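Local coordinates for protein D-alanyl-lipoteichoic acid synthetase (Streptococcus pneumoniae, PDB 3BMA) that probably takes part in attaching D-alanine to lipoteichoic acid during cell wall biogenesis, as a membrane-associated member of the DltD family, related to SGNH hydrolases, at residues Ile106-Phe111 and Asp312-Thr317; Thr268-Pro273 and Val318-Tyr323; Leu280-Phe285 and Gln328-Ile333. The protein carries 1 engineered substitution. All blocks are in the same frame, centred on the assembly; numbering follows the deposited sequence. Where two conformers were deposited one is given.

Interaction 1 of 3, residues Ile106-Phe111 and Asp312-Thr317; sequences ISPQWF and DMYQQT
P108 and T317 bring the two backbones closest, with their CA atoms 6.9 Å apart, where the loop 106-111 passes a turn of helix 311-326. This loop follows strand 101-105, the middle strand of a parallel sheet consistent with an SGNH-hydrolase-like alpha/beta fold. The chain then makes a short 3-10 turn around P108 to W110, with W110 N bonded to S107 O and F111 N to P108 O. The proline ring meets the Y314 side chain obliquely: P108 CB lies 3.7 Å from Y314 CE2, while P108 CG comes within 3.4 Å of Y314 OH. The tyrosine gets there because its CG is anti to the backbone N (chi1 -162°), which carries the ring from the helix across to the loop. T317 adds a lighter touch, its OG1 4.1 Å from P108 CB in the one of its two conformers modelled here. P108 also packs on V318 and on I296 of strand 291-296, so the turn is wedged between helix and sheet. The phenol hydroxyl is hydrogen-bonded to P297 O and accepts a bond from a water lying in the ring plane, 3.0 Å from Y314 OH and 2.9 Å from S107 OG.

Interaction 2 of 3, residues Thr268-Pro273 and Val318-Tyr323; sequences TYLKSP and VQKIRY
The polar link between L270 and K320 is a short hydrogen bond, 2.7 Å from K320 NZ to L270 O. The ammonium group approaches the carbonyl almost head-on, with a C=O...N angle of 173°. Two further backbone carbonyls, W388 O and Y391 O, take hydrogen bonds from the same nitrogen, so three peptide oxygens grip one buried lysine. Their negative ends would be expected to stabilise its positive charge.

Cation-pi interactions add to this, since the ammonium group also meets the rings of Y275 and W388. The lysine is able to span the distance because its side chain swings away from its own backbone N (chi1 -162°) and runs on fully extended.

Apolar contact is slight by comparison. The methyl L270 CD2 comes no nearer than 4.2 Å to K320 CD, and the same leucine side chain packs on Q316 and T317 one turn earlier in the helix.

Backbone and capping bonds fix the loop itself. S272 OG bonds to E274 N and so caps the start of helix 274-287; it is also hydrogen-bonded to S112 O. S272 is further paired through its backbone with A389.

Together these contacts let one side chain of helix 311-326, that of K320, tie the loop leading into helix 274-287 to W388 of helix 386-389 and to Y391 shortly after it, in what is consistent with an SGNH-like alpha/beta fold.

Interaction 3 of 3, residues Leu280-Phe285 and Gln328-Ile333; sequences LVLTQF and QGFTNI
OE1 of Q328, in the amide group that rests against L282, is gripped by two donors, Q279 NE2 and N380 N. The amide nitrogen of Q328 is used as well, bonding to Q324 O in the last turns of helix 311-326. With both ends of the amide held, Q328 NE2 sits 3.5 Å from L282 CD1, the two side chains crossing at about a right angle.

The next residue, G329, ends the helix in a Schellman motif with positive phi (111°), and the chain then turns so that F330 faces helix 274-287. With its CG beside the backbone N (chi1 -66°), F330 directs its ring at L282 and F285. L282 lies over one face of that ring in a CH-pi contact: its CD2 is 4.1 Å from the ring centroid and only 8° off the normal. The far end of the ring reaches the helix backbone, with F330 CZ 3.4 Å from L282 O, and F285 CB approaches the ring edge at 3.8 Å from F330 CE1. Y377 stacks on the same phenylalanine, while L325 and P292 also touch it.

The contact thus joins helix 274-287 to the loop that leaves helix 311-326 and enters strand 333-335, at the end of the beta-alpha-beta crossover from strand 291-296. No hydrogen bond crosses between 280-285 and 328-333; cohesion is apolar and aromatic, while the buried amide of Q328 has its hydrogen bonds met by Q279, N380 and Q324.

Overall arrangement
Interactions 1 and 2 are neighbours on successive turns of helix 311-326, their centres 6 Å apart, and they touch directly: P108 O lies 3.3 Å from Y269 CG, and M313 SD 3.3 Å from Y269 N. Y275 joins them further, touching T317 and meeting K320. Interaction 3 lies beyond the other end of the same helix, its centre about 15 Å from that of interaction 2 and about 18 Å from that of interaction 1. It is linked to interaction 2 by a light contact, 4.1 Å between R322 NH1 and I333 CG2. All three contacts bind helix 311-326 or its exit to surrounding loops and to helix 274-287, within a single chain.

Interaction 1 of 3, residues Ile106-Phe111 and Asp312-Thr317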
loop_
_atom_site.group_PDB
_atom_site.type_symbol
_atom_site.label_atom_id
_atom_site.label_comp_id
_atom_site.label_asym_id
_atom_site.label_seq_id
_atom_site.Cartn_x
_atom_site.Cartn_y
_atom_site.Cartn_z
ATOM N N ILE C 106 -4.550 -42.564 -8.421
ATOM C CA ILE C 106 -5.919 -42.176 -8.766
ATOM C C ILE C 106 -6.854 -43.323 -8.412
ATOM O O ILE C 106 -6.990 -44.287 -9.174
ATOM C CB ILE C 106 -6.106 -41.857 -10.270
ATOM C CG1 ILE C 106 -5.071 -40.858 -10.780
ATOM C CG2 ILE C 106 -7.498 -41.304 -10.526
ATOM C CD1 ILE C 106 -5.195 -40.598 -12.267
ATOM N N SER C 107 -7.494 -43.224 -7.252
ATOM C CA SER C 107 -8.422 -44.260 -6.819
ATOM C C SER C 107 -9.811 -43.979 -7.380
ATOM O O SER C 107 -10.336 -42.879 -7.201
ATOM C CB SER C 107 -8.453 -44.361 -5.298
ATOM O OG SER C 107 -9.304 -45.410 -4.885
ATOM N N PRO C 108 -10.393 -44.962 -8.098
ATOM C CA PRO C 108 -11.743 -44.844 -8.660
ATOM C C PRO C 108 -12.858 -44.620 -7.631
ATOM O O PRO C 108 -13.918 -44.108 -7.990
ATOM C CB PRO C 108 -11.936 -46.178 -9.391
ATOM C CG PRO C 108 -10.545 -46.642 -9.686
ATOM C CD PRO C 108 -9.763 -46.239 -8.483
ATOM N N GLN C 109 -12.622 -44.977 -6.372
ATOM C CA GLN C 109 -13.620 -44.752 -5.325
ATOM C C GLN C 109 -13.695 -43.291 -4.848
ATOM O O GLN C 109 -14.645 -42.920 -4.155
ATOM C CB GLN C 109 -13.450 -45.740 -4.157
ATOM C CG GLN C 109 -12.219 -45.535 -3.280
ATOM C CD GLN C 109 -12.522 -44.825 -1.971
ATOM O OE1 GLN C 109 -11.836 -43.875 -1.598
ATOM N NE2 GLN C 109 -13.549 -45.289 -1.263
ATOM N N TRP C 110 -12.709 -42.468 -5.226
ATOM C CA TRP C 110 -12.782 -41.014 -5.016
ATOM C C TRP C 110 -13.777 -40.388 -5.982
ATOM O O TRP C 110 -14.137 -39.218 -5.845
ATOM C CB TRP C 110 -11.441 -40.313 -5.244
ATOM C CG TRP C 110 -10.260 -40.810 -4.475
ATOM C CD1 TRP C 110 -10.261 -41.579 -3.342
ATOM C CD2 TRP C 110 -8.889 -40.532 -4.770
ATOM N NE1 TRP C 110 -8.968 -41.815 -2.932
ATOM C CE2 TRP C 110 -8.107 -41.180 -3.789
ATOM C CE3 TRP C 110 -8.242 -39.807 -5.781
ATOM C CZ2 TRP C 110 -6.711 -41.137 -3.797
ATOM C CZ3 TRP C 110 -6.858 -39.751 -5.775
ATOM C CH2 TRP C 110 -6.106 -40.412 -4.787
ATOM N N PHE C 111 -14.204 -41.162 -6.973
ATOM C CA PHE C 111 -15.074 -40.647 -8.012
ATOM C C PHE C 111 -16.551 -40.889 -7.675
ATOM O O PHE C 111 -17.343 -41.298 -8.525
ATOM C CB PHE C 111 -14.662 -41.182 -9.391
ATOM C CG PHE C 111 -13.331 -40.652 -9.872
ATOM C CD1 PHE C 111 -12.136 -41.200 -9.411
ATOM C CD2 PHE C 111 -13.272 -39.599 -10.781
ATOM C CE1 PHE C 111 -10.909 -40.707 -9.843
ATOM C CE2 PHE C 111 -12.040 -39.102 -11.231
ATOM C CZ PHE C 111 -10.854 -39.662 -10.759
ATOM N N ASP C 312 -18.311 -54.521 -13.860
ATOM C CA ASP C 312 -18.606 -53.882 -15.143
ATOM C C ASP C 312 -18.589 -52.356 -15.050
ATOM O O ASP C 312 -18.143 -51.683 -15.979
ATOM C CB ASP C 312 -19.950 -54.370 -15.704
ATOM C CG ASP C 312 -21.064 -54.345 -14.667
ATOM O OD1 ASP C 312 -21.920 -53.432 -14.725
ATOM O OD2 ASP C 312 -21.078 -55.236 -13.790
ATOM N N MET C 313 -19.079 -51.827 -13.927
ATOM C CA MET C 313 -19.038 -50.392 -13.637
ATOM C C MET C 313 -17.603 -49.970 -13.345
ATOM O O MET C 313 -17.130 -48.977 -13.893
ATOM C CB MET C 313 -19.955 -50.051 -12.449
ATOM C CG MET C 313 -19.901 -48.587 -11.937
ATOM S SD MET C 313 -18.570 -48.170 -10.766
ATOM C CE MET C 313 -18.797 -49.408 -9.495
ATOM N N TYR C 314 -16.928 -50.735 -12.487
ATOM C CA TYR C 314 -15.577 -50.410 -12.022
ATOM C C TYR C 314 -14.536 -50.286 -13.138
ATOM O O TYR C 314 -13.651 -49.435 -13.067
ATOM C CB TYR C 314 -15.105 -51.417 -10.967
ATOM C CG TYR C 314 -13.933 -50.925 -10.143
ATOM C CD1 TYR C 314 -12.632 -51.345 -10.421
ATOM C CD2 TYR C 314 -14.122 -50.028 -9.092
ATOM C CE1 TYR C 314 -11.552 -50.890 -9.673
ATOM C CE2 TYR C 314 -13.046 -49.566 -8.336
ATOM C CZ TYR C 314 -11.764 -50.007 -8.629
ATOM O OH TYR C 314 -10.691 -49.559 -7.893
ATOM N N GLN C 315 -14.640 -51.133 -14.161
ATOM C CA GLN C 315 -13.731 -51.053 -15.302
ATOM C C GLN C 315 -14.166 -49.976 -16.292
ATOM O O GLN C 315 -13.347 -49.460 -17.048
ATOM C CB GLN C 315 -13.585 -52.410 -15.999
ATOM C CG GLN C 315 -13.047 -53.538 -15.107
ATOM C CD GLN C 315 -11.664 -53.261 -14.515
ATOM O OE1 GLN C 315 -10.795 -52.668 -15.162
ATOM N NE2 GLN C 315 -11.455 -53.709 -13.277
ATOM N N GLN C 316 -15.453 -49.639 -16.272
ATOM C CA GLN C 316 -15.999 -48.578 -17.118
ATOM C C GLN C 316 -15.574 -47.186 -16.636
ATOM O O GLN C 316 -15.461 -46.259 -17.442
ATOM C CB GLN C 316 -17.523 -48.683 -17.183
ATOM C CG GLN C 316 -18.160 -48.070 -18.417
ATOM C CD GLN C 316 -19.676 -48.144 -18.391
ATOM O OE1 GLN C 316 -20.358 -47.247 -18.896
ATOM N NE2 GLN C 316 -20.213 -49.210 -17.798
ATOM N N THR C 317 -15.348 -47.047 -15.325
ATOM C CA THR C 317 -14.850 -45.802 -14.727
ATOM C C THR C 317 -13.344 -45.657 -14.918
ATOM O O THR C 317 -12.835 -44.551 -15.088
ATOM C CB THR C 317 -15.154 -45.734 -13.222
ATOM O OG1 THR C 317 -14.434 -46.766 -12.538
ATOM C CG2 THR C 317 -16.623 -45.924 -12.982
HETATM O O HOH W 1 -11.103 -47.562 -5.758
#

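Interaction 2 of 3, residues Thr268-Pro273 and Val318-Tyr323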
loop_
_atom_site.group_PDB
_atom_site.type_symbol
_atom_site.label_atom_id
_atom_site.label_comp_id
_atom_site.label_asym_id
_atom_site.label_seq_id
_atom_site.Cartn_x
_atom_site.Cartn_y
_atom_site.Cartn_z
ATOM N N THR C 268 -22.084 -46.297 -8.245
ATOM C CA THR C 268 -21.455 -45.994 -9.533
ATOM C C THR C 268 -20.432 -44.854 -9.420
ATOM O O THR C 268 -20.674 -43.847 -8.754
ATOM C CB THR C 268 -22.502 -45.703 -10.654
ATOM O OG1 THR C 268 -21.826 -45.369 -11.870
ATOM C CG2 THR C 268 -23.450 -44.562 -10.281
ATOM N N TYR C 269 -19.286 -45.024 -10.069
ATOM C CA TYR C 269 -18.239 -44.010 -10.026
ATOM C C TYR C 269 -18.086 -43.277 -11.351
ATOM O O TYR C 269 -17.072 -42.619 -11.595
ATOM C CB TYR C 269 -16.895 -44.611 -9.587
ATOM C CG TYR C 269 -16.924 -45.322 -8.253
ATOM C CD1 TYR C 269 -16.303 -46.560 -8.093
ATOM C CD2 TYR C 269 -17.566 -44.757 -7.148
ATOM C CE1 TYR C 269 -16.321 -47.219 -6.869
ATOM C CE2 TYR C 269 -17.590 -45.408 -5.922
ATOM C CZ TYR C 269 -16.966 -46.638 -5.793
ATOM O OH TYR C 269 -16.983 -47.288 -4.581
ATOM N N LEU C 270 -19.093 -43.397 -12.209
ATOM C CA LEU C 270 -19.033 -42.801 -13.533
ATOM C C LEU C 270 -19.333 -41.314 -13.495
ATOM O O LEU C 270 -18.872 -40.560 -14.353
ATOM C CB LEU C 270 -19.983 -43.514 -14.495
ATOM C CG LEU C 270 -19.509 -44.841 -15.100
ATOM C CD1 LEU C 270 -20.679 -45.608 -15.698
ATOM C CD2 LEU C 270 -18.413 -44.615 -16.140
ATOM N N LYS C 271 -20.106 -40.900 -12.496
ATOM C CA LYS C 271 -20.513 -39.507 -12.362
ATOM C C LYS C 271 -19.876 -38.907 -11.119
ATOM O O LYS C 271 -20.099 -39.397 -10.011
ATOM C CB LYS C 271 -22.038 -39.393 -12.300
ATOM C CG LYS C 271 -22.759 -39.841 -13.570
ATOM C CD LYS C 271 -24.267 -39.712 -13.411
ATOM C CE LYS C 271 -24.980 -39.762 -14.751
ATOM N NZ LYS C 271 -26.413 -39.392 -14.628
ATOM N N SER C 272 -19.073 -37.861 -11.313
ATOM C CA SER C 272 -18.318 -37.243 -10.222
ATOM C C SER C 272 -17.774 -35.860 -10.565
ATOM O O SER C 272 -17.368 -35.623 -11.706
ATOM C CB SER C 272 -17.136 -38.130 -9.828
ATOM O OG SER C 272 -16.683 -37.794 -8.529
ATOM N N PRO C 273 -17.755 -34.943 -9.570
ATOM C CA PRO C 273 -16.989 -33.693 -9.692
ATOM C C PRO C 273 -15.467 -33.915 -9.632
ATOM O O PRO C 273 -14.703 -33.035 -10.031
ATOM C CB PRO C 273 -17.471 -32.871 -8.489
ATOM C CG PRO C 273 -17.923 -33.878 -7.498
ATOM C CD PRO C 273 -18.496 -35.008 -8.293
ATOM N N VAL C 318 -12.642 -46.792 -14.868
ATOM C CA VAL C 318 -11.200 -46.841 -15.150
ATOM C C VAL C 318 -10.943 -46.430 -16.605
ATOM O O VAL C 318 -10.026 -45.660 -16.884
ATOM C CB VAL C 318 -10.589 -48.237 -14.843
ATOM C CG1 VAL C 318 -9.185 -48.380 -15.433
ATOM C CG2 VAL C 318 -10.543 -48.476 -13.340
ATOM N N GLN C 319 -11.784 -46.923 -17.516
ATOM C CA GLN C 319 -11.759 -46.517 -18.923
ATOM C C GLN C 319 -12.015 -45.019 -19.094
ATOM O O GLN C 319 -11.436 -44.386 -19.979
ATOM C CB GLN C 319 -12.786 -47.317 -19.729
ATOM C CG GLN C 319 -12.350 -48.731 -20.097
ATOM C CD GLN C 319 -13.521 -49.622 -20.498
ATOM O OE1 GLN C 319 -14.308 -49.277 -21.382
ATOM N NE2 GLN C 319 -13.636 -50.779 -19.848
ATOM N N LYS C 320 -12.874 -44.460 -18.241
ATOM C CA LYS C 320 -13.178 -43.028 -18.261
ATOM C C LYS C 320 -11.998 -42.202 -17.742
ATOM O O LYS C 320 -11.717 -41.110 -18.262
ATOM C CB LYS C 320 -14.442 -42.727 -17.449
ATOM C CG LYS C 320 -15.060 -41.384 -17.778
ATOM C CD LYS C 320 -16.277 -41.069 -16.942
ATOM C CE LYS C 320 -16.520 -39.569 -16.950
ATOM N NZ LYS C 320 -17.833 -39.180 -16.381
ATOM N N ILE C 321 -11.317 -42.745 -16.730
ATOM C CA ILE C 321 -10.113 -42.147 -16.153
ATOM C C ILE C 321 -8.961 -42.169 -17.161
ATOM O O ILE C 321 -8.369 -41.126 -17.452
ATOM C CB ILE C 321 -9.712 -42.847 -14.810
ATOM C CG1 ILE C 321 -10.672 -42.425 -13.692
ATOM C CG2 ILE C 321 -8.276 -42.500 -14.398
ATOM C CD1 ILE C 321 -10.690 -43.341 -12.482
ATOM N N ARG C 322 -8.683 -43.356 -17.706
ATOM C CA ARG C 322 -7.611 -43.565 -18.678
ATOM C C ARG C 322 -7.761 -42.696 -19.922
ATOM O O ARG C 322 -6.766 -42.223 -20.458
ATOM C CB ARG C 322 -7.520 -45.038 -19.074
ATOM C CG ARG C 322 -6.876 -45.956 -18.027
ATOM C CD ARG C 322 -6.622 -47.337 -18.618
ATOM N NE ARG C 322 -5.538 -47.307 -19.600
ATOM C CZ ARG C 322 -4.408 -48.003 -19.506
ATOM N NH1 ARG C 322 -4.204 -48.822 -18.487
ATOM N NH2 ARG C 322 -3.483 -47.893 -20.446
ATOM N N TYR C 323 -8.996 -42.474 -20.366
ATOM C CA TYR C 323 -9.243 -41.606 -21.515
ATOM C C TYR C 323 -8.842 -40.158 -21.246
ATOM O O TYR C 323 -8.223 -39.525 -22.094
ATOM C CB TYR C 323 -10.697 -41.675 -21.981
ATOM C CG TYR C 323 -10.972 -40.790 -23.180
ATOM C CD1 TYR C 323 -10.516 -41.145 -24.453
ATOM C CD2 TYR C 323 -11.672 -39.589 -23.041
ATOM C CE1 TYR C 323 -10.752 -40.332 -25.553
ATOM C CE2 TYR C 323 -11.915 -38.767 -24.138
ATOM C CZ TYR C 323 -11.455 -39.146 -25.389
ATOM O OH TYR C 323 -11.691 -38.339 -26.475
#

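Interaction 3 of 3, residues Leu280-Phe285 and Gln328-Ile333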
loop_
_atom_site.group_PDB
_atom_site.type_symbol
_atom_site.label_atom_id
_atom_site.label_comp_id
_atom_site.label_asym_id
_atom_site.label_seq_id
_atom_site.Cartn_x
_atom_site.Cartn_y
_atom_site.Cartn_z
ATOM N N LEU C 280 -7.561 -30.214 -12.854
ATOM C CA LEU C 280 -6.723 -29.182 -12.240
ATOM C C LEU C 280 -5.292 -29.664 -12.081
ATOM O O LEU C 280 -4.350 -28.960 -12.438
ATOM C CB LEU C 280 -7.276 -28.767 -10.877
ATOM C CG LEU C 280 -8.554 -27.930 -10.886
ATOM C CD1 LEU C 280 -9.089 -27.803 -9.490
ATOM C CD2 LEU C 280 -8.281 -26.562 -11.470
ATOM N N VAL C 281 -5.152 -30.868 -11.535
ATOM C CA VAL C 281 -3.863 -31.519 -11.348
ATOM C C VAL C 281 -3.122 -31.700 -12.684
ATOM O O VAL C 281 -1.964 -31.295 -12.808
ATOM C CB VAL C 281 -4.051 -32.869 -10.607
ATOM C CG1 VAL C 281 -2.839 -33.777 -10.753
ATOM C CG2 VAL C 281 -4.365 -32.627 -9.138
ATOM N N LEU C 282 -3.808 -32.268 -13.680
ATOM C CA LEU C 282 -3.223 -32.547 -14.998
ATOM C C LEU C 282 -2.737 -31.288 -15.699
ATOM O O LEU C 282 -1.684 -31.308 -16.342
ATOM C CB LEU C 282 -4.217 -33.299 -15.896
ATOM C CG LEU C 282 -4.751 -34.644 -15.382
ATOM C CD1 LEU C 282 -5.738 -35.254 -16.357
ATOM C CD2 LEU C 282 -3.625 -35.622 -15.073
ATOM N N THR C 283 -3.503 -30.202 -15.556
ATOM C CA THR C 283 -3.124 -28.880 -16.066
ATOM C C THR C 283 -1.844 -28.378 -15.406
ATOM O O THR C 283 -0.957 -27.856 -16.086
ATOM C CB THR C 283 -4.252 -27.844 -15.859
ATOM O OG1 THR C 283 -5.470 -28.355 -16.410
ATOM C CG2 THR C 283 -3.921 -26.526 -16.539
ATOM N N GLN C 284 -1.746 -28.558 -14.089
ATOM C CA GLN C 284 -0.545 -28.181 -13.349
ATOM C C GLN C 284 0.661 -29.018 -13.779
ATOM O O GLN C 284 1.770 -28.495 -13.902
ATOM C CB GLN C 284 -0.765 -28.285 -11.836
ATOM C CG GLN C 284 0.264 -27.504 -11.022
ATOM C CD GLN C 284 0.388 -26.058 -11.482
ATOM O OE1 GLN C 284 -0.570 -25.285 -11.413
ATOM N NE2 GLN C 284 1.570 -25.689 -11.956
ATOM N N PHE C 285 0.423 -30.304 -14.028
ATOM C CA PHE C 285 1.449 -31.214 -14.542
ATOM C C PHE C 285 1.965 -30.791 -15.921
ATOM O O PHE C 285 3.149 -30.938 -16.218
ATOM C CB PHE C 285 0.919 -32.653 -14.602
ATOM C CG PHE C 285 0.857 -33.351 -13.262
ATOM C CD1 PHE C 285 1.362 -32.751 -12.103
ATOM C CD2 PHE C 285 0.327 -34.635 -13.167
ATOM C CE1 PHE C 285 1.321 -33.415 -10.879
ATOM C CE2 PHE C 285 0.284 -35.307 -11.946
ATOM C CZ PHE C 285 0.775 -34.694 -10.800
ATOM N N GLN C 328 -4.810 -36.745 -23.521
ATOM C CA GLN C 328 -4.102 -35.504 -23.261
ATOM C C GLN C 328 -2.589 -35.711 -23.241
ATOM O O GLN C 328 -1.831 -34.749 -23.169
ATOM C CB GLN C 328 -4.577 -34.900 -21.942
ATOM C CG GLN C 328 -5.993 -34.364 -21.988
ATOM C CD GLN C 328 -6.387 -33.657 -20.710
ATOM O OE1 GLN C 328 -6.498 -32.433 -20.679
ATOM N NE2 GLN C 328 -6.599 -34.426 -19.644
ATOM N N GLY C 329 -2.160 -36.969 -23.296
ATOM C CA GLY C 329 -0.748 -37.299 -23.429
ATOM C C GLY C 329 -0.120 -37.949 -22.213
ATOM O O GLY C 329 1.097 -38.107 -22.160
ATOM N N PHE C 330 -0.945 -38.319 -21.234
ATOM C CA PHE C 330 -0.463 -38.940 -20.002
ATOM C C PHE C 330 -0.600 -40.445 -20.170
ATOM O O PHE C 330 -1.698 -40.990 -20.032
ATOM C CB PHE C 330 -1.271 -38.468 -18.780
ATOM C CG PHE C 330 -1.115 -37.002 -18.462
ATOM C CD1 PHE C 330 -0.097 -36.565 -17.617
ATOM C CD2 PHE C 330 -2.000 -36.062 -18.987
ATOM C CE1 PHE C 330 0.054 -35.209 -17.315
ATOM C CE2 PHE C 330 -1.859 -34.706 -18.690
ATOM C CZ PHE C 330 -0.832 -34.281 -17.852
ATOM N N THR C 331 0.507 -41.111 -20.482
ATOM C CA THR C 331 0.454 -42.528 -20.868
ATOM C C THR C 331 1.209 -43.459 -19.923
ATOM O O THR C 331 1.222 -44.673 -20.127
ATOM C CB THR C 331 0.932 -42.759 -22.332
ATOM O OG1 THR C 331 2.278 -42.289 -22.484
ATOM C CG2 THR C 331 0.015 -42.046 -23.339
ATOM N N ASN C 332 1.841 -42.890 -18.899
ATOM C CA ASN C 332 2.484 -43.688 -17.860
ATOM C C ASN C 332 1.452 -44.094 -16.809
ATOM O O ASN C 332 1.305 -43.435 -15.785
ATOM C CB ASN C 332 3.637 -42.919 -17.199
ATOM C CG ASN C 332 4.679 -42.431 -18.191
ATOM O OD1 ASN C 332 5.054 -43.138 -19.126
ATOM N ND2 ASN C 332 5.170 -41.214 -17.973
ATOM N N ILE C 333 0.725 -45.173 -17.080
ATOM C CA ILE C 333 -0.350 -45.622 -16.197
ATOM C C ILE C 333 -0.099 -47.045 -15.724
ATOM O O ILE C 333 -0.122 -47.985 -16.523
ATOM C CB ILE C 333 -1.732 -45.580 -16.900
ATOM C CG1 ILE C 333 -2.002 -44.206 -17.516
ATOM C CG2 ILE C 333 -2.835 -45.967 -15.927
ATOM C CD1 ILE C 333 -3.163 -44.188 -18.473
#